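Local coordinates for protein beta-lactamase/D-alanine Carboxypeptidase (Yersinia pestis, PDB 3RJU) that probably acts as a serine beta-lactamase or D-alanine carboxypeptidase, hydrolysing the amide bond of beta-lactams or of D-alanyl peptides, at residues M67-E70 / I71-K74; L261-R265 / G266-S270. All blocks are in the same frame, centred on the assembly; numbering follows the deposited sequence.

Contact 1 of 2, residues M67-E70 / I71-K74; sequences MTSE and IMVK
Glu-70 OE2 forms a salt bridge with Lys-74 NZ at 2.8 Å, one turn further along the same helix. Lys-252 pairs with the same OE2, and Trp-239 NE1 donates to OE1. Lys-74 NZ comes from the anti side of OE2, 27° out of the carboxylate plane. The two side chains run side by side in the same direction. Glu-70 CG stands trans to the backbone N (chi1 172°) and Lys-74 CG lies beside its own N (chi1 -71°); both chains are extended beyond CG, which brings the charged ends level. Lys-74 CG also packs 3.4 Å from Glu-70 O. With two lysines at OE2, the buried carboxylate is probably stabilised as an anion. Regular i to i+4 backbone bonds hold the turn, such as Val-73 N to Ser-69 O at 2.9 Å. Val-73 CG2 rests 3.3 Å from that same Ser-69 O. On the other flank, Ile-71 CG1 lies 3.4 Å from Met-67 O. Ser-69 OG is hydrogen-bonded to Tyr-164 OH, and Thr-68 OG1 to Gly-225 O. Helix 64-77 packs through Ile-71 on Leu-171 of helix 162-175 and Ile-187 of helix 179-191, and through Val-73 on Arg-257 of helix 255-258.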
HETATM    1  N   MSE A  67      -0.338  -5.234   1.784  1.00  8.24           N
HETATM    2  CA  MSE A  67      -1.029  -6.257   2.568  1.00  8.06           C
HETATM    3  C   MSE A  67      -1.623  -7.356   1.674  1.00  8.28           C
HETATM    4  O   MSE A  67      -1.625  -8.523   2.048  1.00  8.63           O
HETATM    5  CB  MSE A  67      -2.095  -5.613   3.463  1.00  9.66           C
HETATM    6  CG  MSE A  67      -1.465  -4.672   4.489  1.00  9.58           C
HETATM    7 SE   MSE A  67      -2.696  -3.873   5.721  0.74 12.47          SE
HETATM    8  CE  MSE A  67      -1.471  -2.568   6.540  1.00 12.25           C
ATOM      9  N   THR A  68      -2.139  -6.991   0.509  1.00  8.03           N
ATOM     10  CA  THR A  68      -2.609  -8.006  -0.437  1.00  7.73           C
ATOM     11  C   THR A  68      -1.458  -8.924  -0.819  1.00  7.55           C
ATOM     12  O   THR A  68      -1.597 -10.143  -0.795  1.00  9.55           O
ATOM     13  CB  THR A  68      -3.187  -7.361  -1.691  1.00  6.93           C
ATOM     14  OG1 THR A  68      -4.065  -6.297  -1.282  1.00  8.92           O
ATOM     15  CG2 THR A  68      -3.959  -8.386  -2.521  1.00  9.72           C
ATOM     16  N   SER A  69      -0.309  -8.348  -1.160  1.00  8.23           N
ATOM     17  CA  SER A  69       0.860  -9.187  -1.463  1.00  7.46           C
ATOM     18  C   SER A  69       1.338  -9.991  -0.258  1.00  8.80           C
ATOM     19  O   SER A  69       1.777 -11.141  -0.403  1.00 10.40           O
ATOM     20  CB  SER A  69       1.988  -8.352  -2.077  1.00  8.47           C
ATOM     21  OG  SER A  69       1.684  -8.117  -3.449  1.00 10.21           O
ATOM     22  N   GLU A  70       1.241  -9.405   0.938  1.00  8.81           N
ATOM     23  CA  GLU A  70       1.576 -10.137   2.160  1.00  9.02           C
ATOM     24  C   GLU A  70       0.723 -11.402   2.290  1.00  9.45           C
ATOM     25  O   GLU A  70       1.230 -12.495   2.555  1.00  9.75           O
ATOM     26  CB  GLU A  70       1.365  -9.266   3.412  1.00  9.77           C
ATOM     27  CG  GLU A  70       1.531 -10.083   4.713  1.00 10.52           C
ATOM     28  CD  GLU A  70       1.549  -9.273   5.986  1.00 14.87           C
ATOM     29  OE1 GLU A  70       1.204  -8.109   5.933  1.00 14.28           O
ATOM     30  OE2 GLU A  70       1.878  -9.838   7.064  1.00 17.78           O
ATOM     31  N   ILE A  71      -0.582 -11.244   2.114  1.00  8.76           N
ATOM     32  CA  ILE A  71      -1.498 -12.375   2.161  1.00  9.32           C
ATOM     33  C   ILE A  71      -1.175 -13.409   1.087  1.00  9.98           C
ATOM     34  O   ILE A  71      -1.169 -14.614   1.370  1.00 10.63           O
ATOM     35  CB  ILE A  71      -2.966 -11.903   2.105  1.00  9.47           C
ATOM     36  CG1 ILE A  71      -3.288 -11.141   3.397  1.00 11.01           C
ATOM     37  CG2 ILE A  71      -3.936 -13.088   1.909  1.00  9.36           C
ATOM     38  CD1 ILE A  71      -4.611 -10.411   3.369  1.00 12.18           C
HETATM   39  N   MSE A  72      -0.893 -12.960  -0.133  1.00  9.06           N
HETATM   40  CA  MSE A  72      -0.496 -13.890  -1.187  1.00  8.78           C
HETATM   41  C   MSE A  72       0.751 -14.685  -0.772  1.00  9.15           C
HETATM   42  O   MSE A  72       0.800 -15.906  -0.910  1.00 10.41           O
HETATM   43  CB  MSE A  72      -0.233 -13.157  -2.497  1.00  8.88           C
HETATM   44  CG  MSE A  72       0.165 -14.089  -3.640  1.00  9.89           C
HETATM   45 SE   MSE A  72       0.701 -13.094  -5.229  0.76 12.31          SE
HETATM   46  CE  MSE A  72       2.244 -12.171  -4.465  1.00 10.77           C
ATOM     47  N   VAL A  73       1.758 -13.993  -0.251  1.00  9.02           N
ATOM     48  CA  VAL A  73       2.996 -14.656   0.155  1.00  8.96           C
ATOM     49  C   VAL A  73       2.738 -15.652   1.297  1.00 10.69           C
ATOM     50  O   VAL A  73       3.264 -16.777   1.295  1.00 11.93           O
ATOM     51  CB  VAL A  73       4.067 -13.606   0.530  1.00 10.12           C
ATOM     52  CG1 VAL A  73       5.223 -14.223   1.300  1.00  9.96           C
ATOM     53  CG2 VAL A  73       4.555 -12.898  -0.731  1.00  8.99           C
ATOM     54  N   LYS A  74       1.919 -15.261   2.269  1.00 11.32           N
ATOM     55  CA  LYS A  74       1.604 -16.173   3.356  1.00 11.17           C
ATOM     56  C   LYS A  74       0.826 -17.396   2.875  1.00 10.88           C
ATOM     57  O   LYS A  74       1.155 -18.536   3.251  1.00 12.29           O
ATOM     58  CB  LYS A  74       0.883 -15.445   4.487  1.00 12.52           C
ATOM     59  CG  LYS A  74       1.828 -14.506   5.223  1.00 12.59           C
ATOM     60  CD  LYS A  74       1.128 -13.700   6.266  1.00 13.91           C
ATOM     61  CE  LYS A  74       2.139 -13.155   7.264  1.00 16.11           C
ATOM     62  NZ  LYS A  74       1.445 -12.301   8.247  1.00 17.98           N
TER

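Contact 2 of 2, residues L261-R265 / G266-S270; sequences LYFQR and GDLVS
Arg-265 O accepts the backbone NH of Leu-268 at 3.2 Å, and this bond closes a tight turn. One step earlier, Asp-267 N donates to Gln-264 O at 2.8 Å. The Asp-267 side chain then reaches back. Its CG lies beside its own backbone N (chi1 -67°), and this puts Asp-267 OD2 2.8 Å from Gln-264 N. The NH meets OD2 from above the carboxylate plane, 46° out of it. Gln-264 and Asp-267 are therefore joined twice, once through the backbone and once through the carboxylate. Asp-267 OD2 also lies 3.2 Å from Gln-264 CB. The two side chains run alongside each other, their amide and carboxylate planes nearly perpendicular. Leu-268 points back at the strand and crosses Phe-263 at about a right angle. Leu-268 CD2 meets Phe-263 CD1 at 3.8 Å, while Leu-268 CD1 sits 3.9 Å from Phe-263 CB. The extended Arg-265 side chain leads to Asp-275, whose OD1 forms a salt bridge with NH1, and NH1 makes a hydrogen bond to Ala-280 O. Upstream, Tyr-262 and Phe-263 both face Leu-283 in a classic beta bulge. Two successive i+3 to i backbone bonds mark a short 3-10 turn, here leading out of 261-264, an edge strand of the large antiparallel sheet.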
ATOM      1  N   LEU A 261      12.288  -8.940  -4.962  1.00 11.51           N
ATOM      2  CA  LEU A 261      12.139  -8.171  -6.179  1.00 10.68           C
ATOM      3  C   LEU A 261      12.058  -9.093  -7.379  1.00 11.36           C
ATOM      4  O   LEU A 261      12.813 -10.058  -7.474  1.00 12.36           O
ATOM      5  CB  LEU A 261      13.313  -7.231  -6.335  1.00 12.36           C
ATOM      6  CG  LEU A 261      13.366  -6.230  -5.181  1.00 13.04           C
ATOM      7  CD1 LEU A 261      14.647  -5.457  -5.280  1.00 14.45           C
ATOM      8  CD2 LEU A 261      12.154  -5.298  -5.212  1.00 13.60           C
ATOM      9  N   TYR A 262      11.164  -8.765  -8.306  1.00 11.12           N
ATOM     10  CA  TYR A 262      10.862  -9.644  -9.438  1.00 11.62           C
ATOM     11  C   TYR A 262      11.202  -9.082 -10.800  1.00 11.34           C
ATOM     12  O   TYR A 262      11.499  -9.854 -11.728  1.00 13.77           O
ATOM     13  CB  TYR A 262       9.405 -10.117  -9.402  1.00 11.77           C
ATOM     14  CG  TYR A 262       9.199 -11.163  -8.344  1.00 11.07           C
ATOM     15  CD1 TYR A 262       9.312 -12.522  -8.636  1.00 12.77           C
ATOM     16  CD2 TYR A 262       8.974 -10.800  -7.022  1.00 11.55           C
ATOM     17  CE1 TYR A 262       9.147 -13.486  -7.650  1.00 12.12           C
ATOM     18  CE2 TYR A 262       8.795 -11.759  -6.029  1.00 11.32           C
ATOM     19  CZ  TYR A 262       8.904 -13.096  -6.339  1.00 11.68           C
ATOM     20  OH  TYR A 262       8.746 -14.040  -5.354  1.00 12.93           O
ATOM     21  N   PHE A 263      11.151  -7.755 -10.943  1.00  9.99           N
ATOM     22  CA  PHE A 263      11.514  -7.133 -12.217  1.00 10.59           C
ATOM     23  C   PHE A 263      12.444  -5.953 -11.992  1.00 10.74           C
ATOM     24  O   PHE A 263      12.062  -4.963 -11.366  1.00 13.18           O
ATOM     25  CB  PHE A 263      10.271  -6.656 -12.984  1.00 11.38           C
ATOM     26  CG  PHE A 263       9.334  -7.765 -13.360  1.00 11.74           C
ATOM     27  CD1 PHE A 263       9.454  -8.424 -14.585  1.00 13.19           C
ATOM     28  CD2 PHE A 263       8.334  -8.163 -12.489  1.00 12.24           C
ATOM     29  CE1 PHE A 263       8.597  -9.464 -14.917  1.00 14.37           C
ATOM     30  CE2 PHE A 263       7.472  -9.188 -12.822  1.00 13.45           C
ATOM     31  CZ  PHE A 263       7.610  -9.847 -14.031  1.00 14.59           C
ATOM     32  N   GLN A 264      13.658  -6.043 -12.515  1.00  9.89           N
ATOM     33  CA  GLN A 264      14.508  -4.864 -12.610  1.00 10.01           C
ATOM     34  C   GLN A 264      13.906  -3.939 -13.672  1.00  9.73           C
ATOM     35  O   GLN A 264      13.269  -4.408 -14.625  1.00 10.76           O
ATOM     36  CB  GLN A 264      15.916  -5.269 -13.028  1.00 12.98           C
ATOM     37  CG  GLN A 264      16.613  -6.138 -11.998  1.00 15.30           C
ATOM     38  CD  GLN A 264      16.750  -5.450 -10.643  1.00 18.05           C
ATOM     39  OE1 GLN A 264      17.102  -4.282 -10.567  1.00 19.60           O
ATOM     40  NE2 GLN A 264      16.457  -6.180  -9.569  1.00 19.62           N
ATOM     41  N   ARG A 265      14.115  -2.636 -13.536  1.00  9.15           N
ATOM     42  CA  ARG A 265      13.529  -1.696 -14.481  1.00  9.41           C
ATOM     43  C   ARG A 265      13.901  -2.055 -15.921  1.00  9.65           C
ATOM     44  O   ARG A 265      13.062  -2.016 -16.827  1.00 11.19           O
ATOM     45  CB  ARG A 265      13.989  -0.265 -14.165  1.00  9.29           C
ATOM     46  CG  ARG A 265      13.172   0.780 -14.874  1.00 10.19           C
ATOM     47  CD  ARG A 265      13.647   2.199 -14.559  1.00 11.59           C
ATOM     48  NE  ARG A 265      12.810   3.196 -15.217  1.00 12.31           N
ATOM     49  CZ  ARG A 265      11.683   3.692 -14.701  1.00 11.86           C
ATOM     50  NH1 ARG A 265      11.263   3.313 -13.498  1.00 11.50           N
ATOM     51  NH2 ARG A 265      10.970   4.571 -15.394  1.00 12.06           N
ATOM     52  N   GLY A 266      15.163  -2.428 -16.120  1.00 10.58           N
ATOM     53  CA  GLY A 266      15.654  -2.768 -17.439  1.00 11.19           C
ATOM     54  C   GLY A 266      15.147  -4.097 -17.973  1.00 12.56           C
ATOM     55  O   GLY A 266      15.387  -4.398 -19.142  1.00 14.93           O
ATOM     56  N   ASP A 267      14.460  -4.886 -17.137  1.00 11.28           N
ATOM     57  CA  ASP A 267      13.903  -6.180 -17.555  1.00 12.54           C
ATOM     58  C   ASP A 267      12.546  -5.982 -18.232  1.00  9.95           C
ATOM     59  O   ASP A 267      11.962  -6.957 -18.723  1.00 11.00           O
ATOM     60  CB  ASP A 267      13.615  -7.107 -16.357  1.00 16.25           C
ATOM     61  CG  ASP A 267      14.849  -7.587 -15.616  1.00 20.87           C
ATOM     62  OD1 ASP A 267      15.943  -7.675 -16.215  1.00 20.48           O
ATOM     63  OD2 ASP A 267      14.676  -7.915 -14.394  1.00 23.04           O
ATOM     64  N   LEU A 268      12.005  -4.758 -18.183  1.00  9.32           N
ATOM     65  CA  LEU A 268      10.697  -4.434 -18.769  1.00  9.24           C
ATOM     66  C   LEU A 268      10.824  -3.508 -19.969  1.00 10.25           C
ATOM     67  O   LEU A 268      11.729  -2.668 -20.041  1.00 11.70           O
ATOM     68  CB  LEU A 268       9.799  -3.756 -17.724  1.00  9.43           C
ATOM     69  CG  LEU A 268       9.458  -4.659 -16.548  1.00 10.40           C
ATOM     70  CD1 LEU A 268       8.937  -3.821 -15.387  1.00 12.42           C
ATOM     71  CD2 LEU A 268       8.443  -5.712 -16.982  1.00 12.68           C
ATOM     72  N   VAL A 269       9.895  -3.648 -20.911  1.00 11.52           N
ATOM     73  CA  VAL A 269       9.890  -2.790 -22.085  1.00 11.01           C
ATOM     74  C   VAL A 269       9.531  -1.344 -21.715  1.00 11.87           C
ATOM     75  O   VAL A 269      10.134  -0.392 -22.219  1.00 13.93           O
ATOM     76  CB  VAL A 269       8.940  -3.358 -23.156  1.00 11.45           C
ATOM     77  CG1 VAL A 269       8.585  -2.304 -24.232  1.00 13.16           C
ATOM     78  CG2 VAL A 269       9.574  -4.599 -23.758  1.00 12.43           C
ATOM     79  N   SER A 270       8.552  -1.188 -20.838  1.00 11.44           N
ATOM     80  CA  SER A 270       8.168   0.135 -20.337  1.00 12.37           C
ATOM     81  C   SER A 270       7.534   0.034 -18.960  1.00 11.13           C
ATOM     82  O   SER A 270       7.078  -1.034 -18.544  1.00 10.21           O
ATOM     83  CB  SER A 270       7.189   0.831 -21.283  1.00 13.94           C
ATOM     84  OG  SER A 270       5.999   0.077 -21.421  1.00 14.59           O
TER

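How the contacts relate
Contact 1 is buried and contact 2 lies at the surface, with centres about 21 Å apart and nearest atoms about 6 Å apart. They share no element: 67-74 lies within helix 64-77, whereas 261-270 runs from an outermost strand of the large antiparallel sheet into a loop. Backbone bonds span four residues in the first and three in the second. Both use a carboxylate, but differently. In contact 1 a buried carboxylate pairs with two lysines; in contact 2 an exposed one binds a backbone NH. Leu-285 is a common neighbour, touching Ser-69 and Val-73 as well as Tyr-262. The Thr-68 side chain of contact 1 lies near, without touching, what is probably the family's SxxK motif.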